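Amidase, hydantoinase/carbamoylase family (Burkholderia vietnamiensis, PDB 5I4M) probably hydrolyses N-carbamoyl-L-amino acids as a dimeric, zinc-dependent amidase of the peptidase M20 family. Local coordinates at residues 204-209 against 426-431; 233-238 against 314-319; 283-288 against 302-307. One frame throughout, in Å; residues are numbered along the deposited sequence.

Interaction 1 of 3, residues 204-209 against 426-431; sequences LHAAFE and LSRACE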
ATOM      1  N   LEU A 204      27.268 -21.412 -24.974  1.00 16.61           N
ATOM      2  CA  LEU A 204      26.753 -22.576 -24.274  1.00 12.70           C
ATOM      3  C   LEU A 204      26.410 -23.648 -25.296  1.00 13.25           C
ATOM      4  O   LEU A 204      25.826 -23.355 -26.341  1.00 15.60           O
ATOM      5  CB  LEU A 204      25.510 -22.221 -23.452  1.00 13.30           C
ATOM      6  CG  LEU A 204      25.654 -21.021 -22.509  1.00 15.24           C
ATOM      7  CD1 LEU A 204      24.338 -20.719 -21.783  1.00 12.70           C
ATOM      8  CD2 LEU A 204      26.783 -21.244 -21.509  1.00 14.81           C
ATOM      9  N   HIS A 205      26.777 -24.892 -24.992  1.00 12.19           N
ATOM     10  CA  HIS A 205      26.452 -25.990 -25.896  1.00 12.30           C
ATOM     11  C   HIS A 205      24.959 -26.295 -25.871  1.00 15.95           C
ATOM     12  O   HIS A 205      24.344 -26.508 -26.925  1.00 17.24           O
ATOM     13  CB  HIS A 205      27.258 -27.232 -25.524  1.00 14.25           C
ATOM     14  CG  HIS A 205      27.026 -28.391 -26.437  1.00 16.66           C
ATOM     15  ND1 HIS A 205      27.322 -28.346 -27.782  1.00 19.21           N
ATOM     16  CD2 HIS A 205      26.523 -29.625 -26.202  1.00 15.53           C
ATOM     17  CE1 HIS A 205      27.013 -29.505 -28.335  1.00 17.18           C
ATOM     18  NE2 HIS A 205      26.525 -30.298 -27.398  1.00 17.29           N
ATOM     19  N   ALA A 206      24.366 -26.321 -24.678  1.00 12.40           N
ATOM     20  CA  ALA A 206      22.941 -26.569 -24.495  1.00 13.01           C
ATOM     21  C   ALA A 206      22.584 -26.172 -23.075  1.00 16.08           C
ATOM     22  O   ALA A 206      23.449 -26.120 -22.199  1.00 16.90           O
ATOM     23  CB  ALA A 206      22.571 -28.033 -24.749  1.00 12.55           C
ATOM     24  N   ALA A 207      21.298 -25.903 -22.856  1.00  9.88           N
ATOM     25  CA  ALA A 207      20.812 -25.498 -21.543  1.00  9.48           C
ATOM     26  C   ALA A 207      19.484 -26.185 -21.267  1.00  9.40           C
ATOM     27  O   ALA A 207      18.666 -26.355 -22.175  1.00 10.62           O
ATOM     28  CB  ALA A 207      20.650 -23.977 -21.454  1.00 12.03           C
ATOM     29  N   PHE A 208      19.292 -26.620 -20.020  1.00  8.99           N
ATOM     30  CA  PHE A 208      18.035 -27.202 -19.571  1.00  9.12           C
ATOM     31  C   PHE A 208      17.708 -26.610 -18.209  1.00  8.43           C
ATOM     32  O   PHE A 208      18.596 -26.482 -17.368  1.00 14.22           O
ATOM     33  CB  PHE A 208      18.110 -28.733 -19.432  1.00  8.95           C
ATOM     34  CG  PHE A 208      18.385 -29.460 -20.713  1.00  9.48           C
ATOM     35  CD1 PHE A 208      17.342 -29.881 -21.522  1.00 11.72           C
ATOM     36  CD2 PHE A 208      19.685 -29.745 -21.097  1.00 13.81           C
ATOM     37  CE1 PHE A 208      17.592 -30.556 -22.708  1.00 14.71           C
ATOM     38  CE2 PHE A 208      19.947 -30.424 -22.267  1.00 15.33           C
ATOM     39  CZ  PHE A 208      18.896 -30.832 -23.080  1.00 15.86           C
ATOM     40  N   GLU A 209      16.443 -26.266 -17.983  1.00  8.12           N
ATOM     41  CA  GLU A 209      15.997 -25.843 -16.661  1.00  7.87           C
ATOM     42  C   GLU A 209      14.860 -26.744 -16.190  1.00 10.10           C
ATOM     43  O   GLU A 209      13.874 -26.952 -16.904  1.00  7.75           O
ATOM     44  CB  GLU A 209      15.560 -24.373 -16.652  1.00  7.59           C
ATOM     45  CG  GLU A 209      15.005 -23.907 -15.283  1.00  7.35           C
ATOM     46  CD  GLU A 209      14.853 -22.401 -15.188  1.00 10.88           C
ATOM     47  OE1 GLU A 209      15.158 -21.722 -16.186  1.00 10.60           O
ATOM     48  OE2 GLU A 209      14.457 -21.889 -14.111  1.00  9.91           O
ATOM     49  N   LEU A 426      22.983 -35.437 -19.753  1.00 13.84           N
ATOM     50  CA  LEU A 426      23.969 -36.430 -20.176  1.00 18.64           C
ATOM     51  C   LEU A 426      23.949 -36.615 -21.682  1.00 20.29           C
ATOM     52  O   LEU A 426      25.004 -36.716 -22.321  1.00 22.39           O
ATOM     53  CB  LEU A 426      23.702 -37.767 -19.493  1.00 19.40           C
ATOM     54  CG  LEU A 426      24.479 -38.054 -18.221  1.00 28.27           C
ATOM     55  CD1 LEU A 426      24.010 -39.380 -17.651  1.00 31.05           C
ATOM     56  CD2 LEU A 426      25.974 -38.077 -18.512  1.00 30.17           C
ATOM     57  N   SER A 427      22.753 -36.670 -22.264  1.00 21.70           N
ATOM     58  CA  SER A 427      22.639 -36.866 -23.701  1.00 26.12           C
ATOM     59  C   SER A 427      23.419 -35.804 -24.467  1.00 25.64           C
ATOM     60  O   SER A 427      24.134 -36.117 -25.426  1.00 25.70           O
ATOM     61  CB  SER A 427      21.166 -36.856 -24.099  1.00 27.28           C
ATOM     62  OG  SER A 427      21.011 -37.120 -25.477  1.00 37.92           O
ATOM     63  N   ARG A 428      23.320 -34.547 -24.049  1.00 18.76           N
ATOM     64  CA  ARG A 428      24.003 -33.496 -24.787  1.00 14.49           C
ATOM     65  C   ARG A 428      25.455 -33.321 -24.358  1.00 16.95           C
ATOM     66  O   ARG A 428      26.304 -32.983 -25.193  1.00 21.43           O
ATOM     67  CB  ARG A 428      23.238 -32.183 -24.627  1.00 18.51           C
ATOM     68  CG  ARG A 428      21.749 -32.355 -24.912  1.00 23.85           C
ATOM     69  CD  ARG A 428      21.265 -31.418 -25.980  1.00 25.91           C
ATOM     70  NE  ARG A 428      22.086 -31.461 -27.183  1.00 24.25           N
ATOM     71  CZ  ARG A 428      21.978 -30.584 -28.177  1.00 29.51           C
ATOM     72  NH1 ARG A 428      21.083 -29.603 -28.111  1.00 24.36           N
ATOM     73  NH2 ARG A 428      22.764 -30.681 -29.241  1.00 28.15           N
ATOM     74  N   ALA A 429      25.765 -33.550 -23.081  1.00 15.16           N
ATOM     75  CA  ALA A 429      27.121 -33.320 -22.601  1.00 18.42           C
ATOM     76  C   ALA A 429      28.082 -34.405 -23.056  1.00 21.33           C
ATOM     77  O   ALA A 429      29.299 -34.208 -22.983  1.00 21.88           O
ATOM     78  CB  ALA A 429      27.138 -33.214 -21.072  1.00 17.82           C
ATOM     79  N   CYS A 430      27.567 -35.537 -23.527  1.00 15.80           N
ATOM     80  CA  CYS A 430      28.398 -36.618 -24.024  1.00 19.65           C
ATOM     81  C   CYS A 430      28.508 -36.624 -25.543  1.00 23.09           C
ATOM     82  O   CYS A 430      29.093 -37.552 -26.108  1.00 25.92           O
ATOM     83  CB  CYS A 430      27.871 -37.957 -23.513  1.00 17.98           C
ATOM     84  SG  CYS A 430      28.227 -38.185 -21.754  1.00 26.42           S
ATOM     85  N   GLU A 431      27.964 -35.618 -26.213  1.00 25.69           N
ATOM     86  CA  GLU A 431      28.197 -35.478 -27.647  1.00 20.67           C
ATOM     87  C   GLU A 431      29.669 -35.149 -27.874  1.00 25.08           C
ATOM     88  O   GLU A 431      30.223 -34.297 -27.172  1.00 25.85           O
ATOM     89  CB  GLU A 431      27.294 -34.392 -28.231  1.00 25.32           C
ATOM     90  CG  GLU A 431      25.814 -34.735 -28.132  1.00 29.95           C
ATOM     91  CD  GLU A 431      24.891 -33.588 -28.507  1.00 33.20           C
ATOM     92  OE1 GLU A 431      25.378 -32.523 -28.942  1.00 33.05           O
ATOM     93  OE2 GLU A 431      23.662 -33.752 -28.350  1.00 36.50           O
TER
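Ala206 and Arg428 mark the closest backbone approach, their CA atoms 7.0 Å apart, where the start of strand 206-212 meets the last turn of helix 411-429. This is helix-on-sheet packing in the metal-binding part of the M20 peptidase fold: the same strand runs on to the zinc ligand His211. Cys430 is the first residue to leave helical geometry, and Glu431 then turns back toward the strand. With CG anti to the carbonyl carbon (chi1 -49°), Arg428 sets CG at the edge of the Phe208 ring, 3.7 Å from CZ; bends further out bring CD to 3.8 Å from Ala206 CB. Ring and guanidinium planes stand 71° apart, so the two groups do not stack. Beyond CD the guanidinium grips Glu431 side-on in a salt bridge, with NE 3.0 Å from OE2 and NH2 3.2 Å from OE1. This pairing fixes the carboxylate that His205 uses from the strand side, while the His205 ring is also stacked on His139. His205 NE2 donates to Glu431 OE1 at 2.9 Å; the acceptor lies in the ring plane, yet the histidine comes from above the carboxylate plane, 51° out of it.

Interaction 2 of 3, residues 233-238 against 314-319; sequences GQRWYE and AVLAKM. With 3PG (3-phosphoglyceric acid), chain E.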
ATOM      1  N   GLY A 233       4.447 -15.520 -23.878  1.00  7.69           N
ATOM      2  CA  GLY A 233       5.013 -14.187 -23.788  1.00 10.43           C
ATOM      3  C   GLY A 233       4.381 -13.371 -22.670  1.00 11.30           C
ATOM      4  O   GLY A 233       3.311 -13.711 -22.164  1.00 10.42           O
ATOM      5  N   GLN A 234       5.057 -12.280 -22.299  1.00  9.71           N
ATOM      6  CA  GLN A 234       4.594 -11.417 -21.219  1.00  7.94           C
ATOM      7  C   GLN A 234       4.825  -9.954 -21.567  1.00  6.79           C
ATOM      8  O   GLN A 234       5.767  -9.607 -22.286  1.00  6.99           O
ATOM      9  CB  GLN A 234       5.315 -11.705 -19.899  1.00  8.68           C
ATOM     10  CG  GLN A 234       5.310 -13.162 -19.469  1.00  9.02           C
ATOM     11  CD  GLN A 234       5.630 -13.307 -17.991  1.00 10.83           C
ATOM     12  OE1 GLN A 234       5.018 -12.653 -17.156  1.00  8.85           O
ATOM     13  NE2 GLN A 234       6.603 -14.152 -17.666  1.00  8.19           N
ATOM     14  N   ARG A 235       3.952  -9.103 -21.036  1.00  8.50           N
ATOM     15  CA  ARG A 235       4.136  -7.660 -21.014  1.00  8.80           C
ATOM     16  C   ARG A 235       3.798  -7.193 -19.607  1.00  7.11           C
ATOM     17  O   ARG A 235       2.717  -7.504 -19.106  1.00  6.78           O
ATOM     18  CB  ARG A 235       3.229  -6.954 -22.041  1.00 11.59           C
ATOM     19  CG  ARG A 235       3.619  -7.161 -23.525  1.00  9.18           C
ATOM     20  CD  ARG A 235       2.571  -6.531 -24.459  1.00  9.00           C
ATOM     21  NE  ARG A 235       2.833  -6.790 -25.875  1.00  8.91           N
ATOM     22  CZ  ARG A 235       3.291  -5.880 -26.727  1.00 13.30           C
ATOM     23  NH1 ARG A 235       3.536  -4.643 -26.303  1.00 16.25           N
ATOM     24  NH2 ARG A 235       3.489  -6.201 -28.008  1.00 11.97           N
ATOM     25  N   TRP A 236       4.720  -6.468 -18.969  1.00  6.28           N
ATOM     26  CA  TRP A 236       4.491  -5.874 -17.658  1.00  8.05           C
ATOM     27  C   TRP A 236       4.502  -4.354 -17.760  1.00  9.27           C
ATOM     28  O   TRP A 236       5.256  -3.775 -18.549  1.00  9.50           O
ATOM     29  CB  TRP A 236       5.563  -6.284 -16.645  1.00  8.55           C
ATOM     30  CG  TRP A 236       5.617  -7.742 -16.284  1.00  5.71           C
ATOM     31  CD1 TRP A 236       4.982  -8.781 -16.902  1.00  9.49           C
ATOM     32  CD2 TRP A 236       6.370  -8.308 -15.208  1.00  5.55           C
ATOM     33  NE1 TRP A 236       5.295  -9.972 -16.270  1.00  7.13           N
ATOM     34  CE2 TRP A 236       6.146  -9.703 -15.226  1.00  6.24           C
ATOM     35  CE3 TRP A 236       7.210  -7.764 -14.225  1.00 10.63           C
ATOM     36  CZ2 TRP A 236       6.736 -10.567 -14.295  1.00  6.19           C
ATOM     37  CZ3 TRP A 236       7.786  -8.618 -13.296  1.00  8.86           C
ATOM     38  CH2 TRP A 236       7.548 -10.003 -13.339  1.00  6.97           C
ATOM     39  N   TYR A 237       3.692  -3.715 -16.918  1.00  9.51           N
ATOM     40  CA  TYR A 237       3.515  -2.269 -16.960  1.00  8.15           C
ATOM     41  C   TYR A 237       3.604  -1.688 -15.559  1.00  5.91           C
ATOM     42  O   TYR A 237       3.325  -2.367 -14.568  1.00  6.97           O
ATOM     43  CB  TYR A 237       2.150  -1.870 -17.542  1.00  7.81           C
ATOM     44  CG  TYR A 237       1.840  -2.479 -18.876  1.00  6.59           C
ATOM     45  CD1 TYR A 237       1.398  -3.796 -18.976  1.00  8.85           C
ATOM     46  CD2 TYR A 237       1.969  -1.739 -20.040  1.00  9.20           C
ATOM     47  CE1 TYR A 237       1.111  -4.359 -20.199  1.00  7.59           C
ATOM     48  CE2 TYR A 237       1.671  -2.295 -21.274  1.00  9.24           C
ATOM     49  CZ  TYR A 237       1.243  -3.606 -21.342  1.00  8.87           C
ATOM     50  OH  TYR A 237       0.951  -4.167 -22.564  1.00  9.94           O
ATOM     51  N   GLU A 238       3.963  -0.405 -15.506  1.00  6.51           N
ATOM     52  CA  GLU A 238       3.838   0.432 -14.324  1.00  7.98           C
ATOM     53  C   GLU A 238       2.991   1.643 -14.691  1.00  7.35           C
ATOM     54  O   GLU A 238       3.259   2.312 -15.696  1.00  9.37           O
ATOM     55  CB  GLU A 238       5.213   0.873 -13.803  1.00  8.67           C
ATOM     56  CG  GLU A 238       6.018  -0.275 -13.180  1.00 10.74           C
ATOM     57  CD  GLU A 238       7.380   0.145 -12.642  1.00 15.67           C
ATOM     58  OE1 GLU A 238       8.047  -0.702 -12.003  1.00 13.05           O
ATOM     59  OE2 GLU A 238       7.783   1.311 -12.841  1.00 11.61           O
ATOM     60  N   ALA A 314       0.453 -11.944 -31.154  1.00 10.58           N
ATOM     61  CA  ALA A 314      -0.551 -11.018 -31.675  1.00 12.04           C
ATOM     62  C   ALA A 314      -1.671 -10.782 -30.666  1.00 10.75           C
ATOM     63  O   ALA A 314      -2.179  -9.659 -30.543  1.00 10.82           O
ATOM     64  CB  ALA A 314      -1.120 -11.543 -32.995  1.00 11.74           C
ATOM     65  N   VAL A 315      -2.091 -11.829 -29.954  1.00 10.51           N
ATOM     66  CA  VAL A 315      -3.129 -11.651 -28.943  1.00 10.80           C
ATOM     67  C   VAL A 315      -2.596 -10.839 -27.776  1.00  9.70           C
ATOM     68  O   VAL A 315      -3.303  -9.993 -27.213  1.00 10.92           O
ATOM     69  CB  VAL A 315      -3.669 -13.014 -28.478  1.00 10.27           C
ATOM     70  CG1 VAL A 315      -4.741 -12.813 -27.422  1.00 16.51           C
ATOM     71  CG2 VAL A 315      -4.222 -13.780 -29.670  1.00 12.15           C
ATOM     72  N   LEU A 316      -1.346 -11.083 -27.388  1.00  9.30           N
ATOM     73  CA  LEU A 316      -0.745 -10.281 -26.327  1.00  8.79           C
ATOM     74  C   LEU A 316      -0.655  -8.818 -26.744  1.00  8.97           C
ATOM     75  O   LEU A 316      -0.849  -7.925 -25.917  1.00 10.53           O
ATOM     76  CB  LEU A 316       0.631 -10.842 -25.965  1.00  8.45           C
ATOM     77  CG  LEU A 316       1.465 -10.168 -24.876  1.00 10.26           C
ATOM     78  CD1 LEU A 316       0.703 -10.175 -23.558  1.00  9.30           C
ATOM     79  CD2 LEU A 316       2.800 -10.896 -24.730  1.00  8.30           C
ATOM     80  N   ALA A 317      -0.394  -8.551 -28.029  1.00  9.45           N
ATOM     81  CA  ALA A 317      -0.368  -7.163 -28.486  1.00  9.71           C
ATOM     82  C   ALA A 317      -1.764  -6.545 -28.465  1.00 14.07           C
ATOM     83  O   ALA A 317      -1.918  -5.347 -28.184  1.00 13.90           O
ATOM     84  CB  ALA A 317       0.248  -7.084 -29.883  1.00 10.88           C
ATOM     85  N   LYS A 318      -2.791  -7.342 -28.772  1.00 13.07           N
ATOM     86  CA  LYS A 318      -4.173  -6.867 -28.677  1.00 10.52           C
ATOM     87  C   LYS A 318      -4.528  -6.489 -27.247  1.00 10.00           C
ATOM     88  O   LYS A 318      -5.219  -5.489 -27.003  1.00 11.35           O
ATOM     89  CB  LYS A 318      -5.114  -7.958 -29.194  1.00 10.94           C
ATOM     90  CG  LYS A 318      -6.612  -7.671 -29.134  1.00 11.33           C
ATOM     91  CD  LYS A 318      -7.385  -8.906 -29.627  1.00 11.78           C
ATOM     92  CE  LYS A 318      -8.893  -8.675 -29.707  1.00 12.33           C
ATOM     93  NZ  LYS A 318      -9.485  -8.194 -28.418  1.00 12.41           N
ATOM     94  N   MET A 319      -4.068  -7.285 -26.284  1.00  9.48           N
ATOM     95  CA  MET A 319      -4.301  -6.951 -24.886  1.00  9.01           C
ATOM     96  C   MET A 319      -3.618  -5.635 -24.527  1.00  8.78           C
ATOM     97  O   MET A 319      -4.213  -4.781 -23.858  1.00 11.20           O
ATOM     98  CB  MET A 319      -3.802  -8.092 -23.993  1.00  8.57           C
ATOM     99  CG  MET A 319      -4.510  -9.433 -24.234  1.00 10.19           C
ATOM    100  SD  MET A 319      -3.689 -10.840 -23.454  1.00 11.71           S
ATOM    101  CE  MET A 319      -3.957 -10.497 -21.703  1.00 10.63           C
TER
HETATM  102  C1  3PG E 503       6.984 -14.820 -13.789  0.84 11.34           C
HETATM  103  O1  3PG E 503       6.196 -14.193 -13.057  0.84  7.50           O
HETATM  104  O2  3PG E 503       6.597 -15.617 -14.671  0.84  7.96           O
HETATM  105  C2  3PG E 503       8.454 -14.591 -13.592  0.84 16.11           C
HETATM  106  O3  3PG E 503       9.180 -14.977 -14.773  0.84 23.09           O
HETATM  107  C3  3PG E 503       8.912 -15.440 -12.427  0.84 12.18           C
HETATM  108  O1P 3PG E 503       8.762 -16.821 -12.762  0.84 10.20           O
HETATM  109  P   3PG E 503       8.809 -17.941 -11.569  0.84 21.06           P
HETATM  110  O2P 3PG E 503       9.978 -17.574 -10.686  0.84 12.66           O
HETATM  111  O3P 3PG E 503       7.469 -17.775 -10.865  0.84  7.41           O
HETATM  112  O4P 3PG E 503       9.010 -19.266 -12.326  0.84 15.10           O
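Apolar contact between Leu316 and the strand backbone forms the inner part of this interface. Leu316 CD2 presses on the peptide joining Gly233 and Gln234, 3.6 Å from both Gly233 C and Gln234 N. The CG of Leu316 stands anti to its backbone N (chi1 180°), on the side of the carbonyl carbon, and meets Arg235 CD at 3.8 Å.

Arg235 packs its aliphatic chain and guanidinium edge against the helix. The chain is extended from CG to NE and crosses Leu316 at a slant; Leu316 CG sits at the guanidinium edge, 3.8 Å from NE, while NH2 reaches Ala317 CB at 3.8 Å. The polar end is held elsewhere, by a hydrogen bond from NH1 to Gln342 OE1 and a cation-pi contact with Tyr345.

Strand 225-242 and helix 313-334 belong here to the M20 dimerisation domain, in which helices cover one face of a sheet. The local axes run nearly parallel, 17° apart, at a closest approach of 9.0 Å.

Ligand contacts are made on the other sheet face, where the CB of Gln234 points away from the helix. Gln234 NE2 makes a weak hydrogen bond of 3.3 Å to O2 of the bound 3-phosphoglyceric acid, and is also bonded to Tyr346 OH. Trp236 brings its ring edge to the ligand in a van der Waals approach, CZ2 lying 3.9 Å from O1. His247 and Asn296 of the second subunit bind the same ligand.

Interaction 3 of 3, residues 283-288 against 302-307; sequences ATVGMM and VFFTVD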
ATOM      1  N   ALA A 283      -4.036 -12.043 -16.838  1.00  9.63           N
ATOM      2  CA  ALA A 283      -3.998 -10.608 -16.560  1.00  8.71           C
ATOM      3  C   ALA A 283      -4.210 -10.371 -15.077  1.00 10.19           C
ATOM      4  O   ALA A 283      -5.176 -10.885 -14.505  1.00 11.84           O
ATOM      5  CB  ALA A 283      -5.059  -9.847 -17.366  1.00  9.04           C
ATOM      6  N   THR A 284      -3.329  -9.563 -14.478  1.00  9.33           N
ATOM      7  CA  THR A 284      -3.290  -9.379 -13.033  1.00  6.00           C
ATOM      8  C   THR A 284      -2.784  -7.986 -12.690  1.00  8.88           C
ATOM      9  O   THR A 284      -1.861  -7.482 -13.329  1.00 10.63           O
ATOM     10  CB  THR A 284      -2.350 -10.394 -12.357  1.00  9.35           C
ATOM     11  OG1 THR A 284      -2.454 -11.663 -13.010  1.00 11.32           O
ATOM     12  CG2 THR A 284      -2.690 -10.547 -10.858  1.00  9.90           C
ATOM     13  N   VAL A 285      -3.378  -7.378 -11.667  1.00  6.53           N
ATOM     14  CA  VAL A 285      -2.776  -6.245 -10.964  1.00  6.48           C
ATOM     15  C   VAL A 285      -2.342  -6.774  -9.602  1.00  9.85           C
ATOM     16  O   VAL A 285      -3.187  -7.106  -8.763  1.00 10.70           O
ATOM     17  CB  VAL A 285      -3.748  -5.064 -10.819  1.00  7.13           C
ATOM     18  CG1 VAL A 285      -3.135  -3.973  -9.943  1.00  5.54           C
ATOM     19  CG2 VAL A 285      -4.084  -4.498 -12.193  1.00  6.93           C
ATOM     20  N   GLY A 286      -1.035  -6.864  -9.382  1.00  8.82           N
ATOM     21  CA  GLY A 286      -0.536  -7.479  -8.167  1.00  6.29           C
ATOM     22  C   GLY A 286       0.017  -6.499  -7.156  1.00  9.14           C
ATOM     23  O   GLY A 286       0.143  -6.826  -5.975  1.00  9.42           O
ATOM     24  N   MET A 287       0.352  -5.293  -7.598  1.00  8.07           N
ATOM     25  CA  MET A 287       1.043  -4.331  -6.749  1.00  7.97           C
ATOM     26  C   MET A 287       0.371  -2.974  -6.886  1.00  9.61           C
ATOM     27  O   MET A 287       0.094  -2.526  -8.003  1.00  6.72           O
ATOM     28  CB  MET A 287       2.531  -4.245  -7.122  1.00  6.92           C
ATOM     29  CG  MET A 287       3.331  -3.265  -6.268  1.00  8.40           C
ATOM     30  SD  MET A 287       5.012  -3.163  -6.876  1.00 11.73           S
ATOM     31  CE  MET A 287       5.706  -1.962  -5.736  1.00  9.97           C
ATOM     32  N   MET A 288       0.112  -2.327  -5.753  1.00  7.59           N
ATOM     33  CA  MET A 288      -0.568  -1.040  -5.738  1.00  7.28           C
ATOM     34  C   MET A 288      -0.066  -0.255  -4.537  1.00  9.38           C
ATOM     35  O   MET A 288       0.057  -0.811  -3.445  1.00 12.14           O
ATOM     36  CB  MET A 288      -2.096  -1.203  -5.657  1.00  5.67           C
ATOM     37  CG  MET A 288      -2.831   0.135  -5.711  1.00 11.73           C
ATOM     38  SD  MET A 288      -4.627   0.007  -5.852  1.00 13.55           S
ATOM     39  CE  MET A 288      -4.776  -0.532  -7.558  1.00 13.09           C
ATOM     40  N   VAL A 302      -1.865   7.174  -7.281  1.00  8.72           N
ATOM     41  CA  VAL A 302      -1.817   5.725  -7.092  1.00  6.73           C
ATOM     42  C   VAL A 302      -0.882   5.134  -8.137  1.00  9.86           C
ATOM     43  O   VAL A 302      -1.038   5.386  -9.339  1.00  8.68           O
ATOM     44  CB  VAL A 302      -3.205   5.058  -7.166  1.00  9.92           C
ATOM     45  CG1 VAL A 302      -3.054   3.529  -7.017  1.00  7.25           C
ATOM     46  CG2 VAL A 302      -4.134   5.612  -6.074  1.00 10.59           C
ATOM     47  N   PHE A 303       0.093   4.363  -7.671  1.00  8.00           N
ATOM     48  CA  PHE A 303       0.974   3.566  -8.516  1.00  8.76           C
ATOM     49  C   PHE A 303       0.473   2.131  -8.511  1.00  9.57           C
ATOM     50  O   PHE A 303       0.097   1.608  -7.457  1.00  6.37           O
ATOM     51  CB  PHE A 303       2.411   3.622  -7.981  1.00 10.54           C
ATOM     52  CG  PHE A 303       3.346   2.597  -8.585  1.00  7.26           C
ATOM     53  CD1 PHE A 303       3.469   1.329  -8.025  1.00 10.63           C
ATOM     54  CD2 PHE A 303       4.121   2.917  -9.687  1.00  9.09           C
ATOM     55  CE1 PHE A 303       4.337   0.381  -8.576  1.00 13.59           C
ATOM     56  CE2 PHE A 303       5.000   1.984 -10.236  1.00 11.72           C
ATOM     57  CZ  PHE A 303       5.104   0.715  -9.678  1.00 12.26           C
ATOM     58  N   PHE A 304       0.476   1.485  -9.680  1.00  9.74           N
ATOM     59  CA  PHE A 304       0.125   0.067  -9.705  1.00 10.77           C
ATOM     60  C   PHE A 304       0.743  -0.591 -10.931  1.00  7.66           C
ATOM     61  O   PHE A 304       1.213   0.079 -11.859  1.00  9.13           O
ATOM     62  CB  PHE A 304      -1.392  -0.153  -9.653  1.00  8.69           C
ATOM     63  CG  PHE A 304      -2.139   0.451 -10.810  1.00  8.59           C
ATOM     64  CD1 PHE A 304      -2.476   1.796 -10.810  1.00  9.95           C
ATOM     65  CD2 PHE A 304      -2.507  -0.327 -11.883  1.00  8.32           C
ATOM     66  CE1 PHE A 304      -3.166   2.353 -11.876  1.00  9.29           C
ATOM     67  CE2 PHE A 304      -3.193   0.225 -12.951  1.00  9.65           C
ATOM     68  CZ  PHE A 304      -3.517   1.567 -12.944  1.00 13.24           C
ATOM     69  N   THR A 305       0.746  -1.922 -10.913  1.00  7.03           N
ATOM     70  CA  THR A 305       1.369  -2.726 -11.955  1.00  8.56           C
ATOM     71  C   THR A 305       0.316  -3.485 -12.744  1.00  9.34           C
ATOM     72  O   THR A 305      -0.778  -3.775 -12.245  1.00  9.64           O
ATOM     73  CB  THR A 305       2.373  -3.725 -11.366  1.00  6.91           C
ATOM     74  OG1 THR A 305       1.702  -4.612 -10.458  1.00  9.82           O
ATOM     75  CG2 THR A 305       3.475  -2.985 -10.622  1.00  7.19           C
ATOM     76  N   VAL A 306       0.654  -3.805 -13.987  1.00  7.22           N
ATOM     77  CA  VAL A 306      -0.176  -4.677 -14.804  1.00  8.16           C
ATOM     78  C   VAL A 306       0.700  -5.788 -15.347  1.00  6.56           C
ATOM     79  O   VAL A 306       1.843  -5.551 -15.751  1.00  5.74           O
ATOM     80  CB  VAL A 306      -0.871  -3.915 -15.945  1.00  8.04           C
ATOM     81  CG1 VAL A 306      -1.714  -4.871 -16.780  1.00  6.29           C
ATOM     82  CG2 VAL A 306      -1.734  -2.832 -15.365  1.00  6.28           C
ATOM     83  N   ASP A 307       0.168  -7.007 -15.316  1.00  5.76           N
ATOM     84  CA  ASP A 307       0.850  -8.222 -15.742  1.00  8.73           C
ATOM     85  C   ASP A 307      -0.046  -8.863 -16.791  1.00  9.08           C
ATOM     86  O   ASP A 307      -1.175  -9.256 -16.477  1.00  9.32           O
ATOM     87  CB  ASP A 307       1.068  -9.146 -14.535  1.00  6.32           C
ATOM     88  CG  ASP A 307       1.789 -10.448 -14.879  1.00 11.59           C
ATOM     89  OD1 ASP A 307       1.351 -11.190 -15.783  1.00 12.21           O
ATOM     90  OD2 ASP A 307       2.788 -10.738 -14.192  1.00  9.96           O
TER
HETATM   91  O   HOH W   1       0.711  -6.871 -11.652  1.00  9.49           O
HETATM   92  O   HOH W   2      -1.178 -12.026 -15.386  1.00 11.64           O
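Thr305 OG1 is gripped by a water and by a backbone N-H of segment 283-288: it donates to water 1 at 2.7 Å and accepts a weak hydrogen bond from Met287 N at 3.2 Å. The site lies within a beta hairpin of the M20 dimerisation domain, formed by strands 282-291 and 297-310. Its antiparallel ladder is interrupted: Thr284 and Asp307 form a hydrogen-bonded pair, Met288 and Phe304 a non-hydrogen-bonded pair, and the register shifts by one residue between them. Water 1 bridges this break, accepting from Gly286 N as well as Thr305 OG1 and donating to Thr284 O.

A chi1 of 60° places Thr305 OG1 between its own backbone N and carbonyl carbon, facing Met287. On one side of the break Asp307 N donates to Thr284 O at 2.9 Å; on the other, Thr305 N donates to Met287 O at 3.0 Å.

Met288 and Phe304 lie on the face that helix 259-276 covers, with Val266 against Phe304 and Val267 against Met288. The two side chains run side by side, and Met288 CG reaches Val302 CG1 at 3.6 Å. The second subunit joins this region: Arg256 of that subunit bonds Thr284 OG1, and its Asn293 accepts from Met288 N. Asp307 is salt-bridged to Arg309, a ligand-binding residue. Met287, its chain fully extended, makes a Met-aromatic contact in which SD lies in the plane of the Phe303 ring, at its edge and 5.4 Å from the centroid.

Interactions 2 and 3 are both buried in the dimerisation domain, their centres about 14 Å apart, and meet through neighbouring strands 225-242 and 297-310: Tyr237 N lies 2.9 Å from Val306 O, a probable hydrogen bond. Interaction 1, only partly buried, lies elsewhere in the fold, its centre about 32 Å from that of interaction 2 and about 38 Å from that of interaction 3. It joins its segments by one His-carboxylate hydrogen bond and the aliphatic part of an arginine, with an Arg-Glu salt bridge inside one segment. Interaction 2 has no direct hydrogen bonds between its segments; interaction 3 combines backbone bonds, water and apolar contacts. The second subunit reaches interactions 2 and 3, not interaction 1.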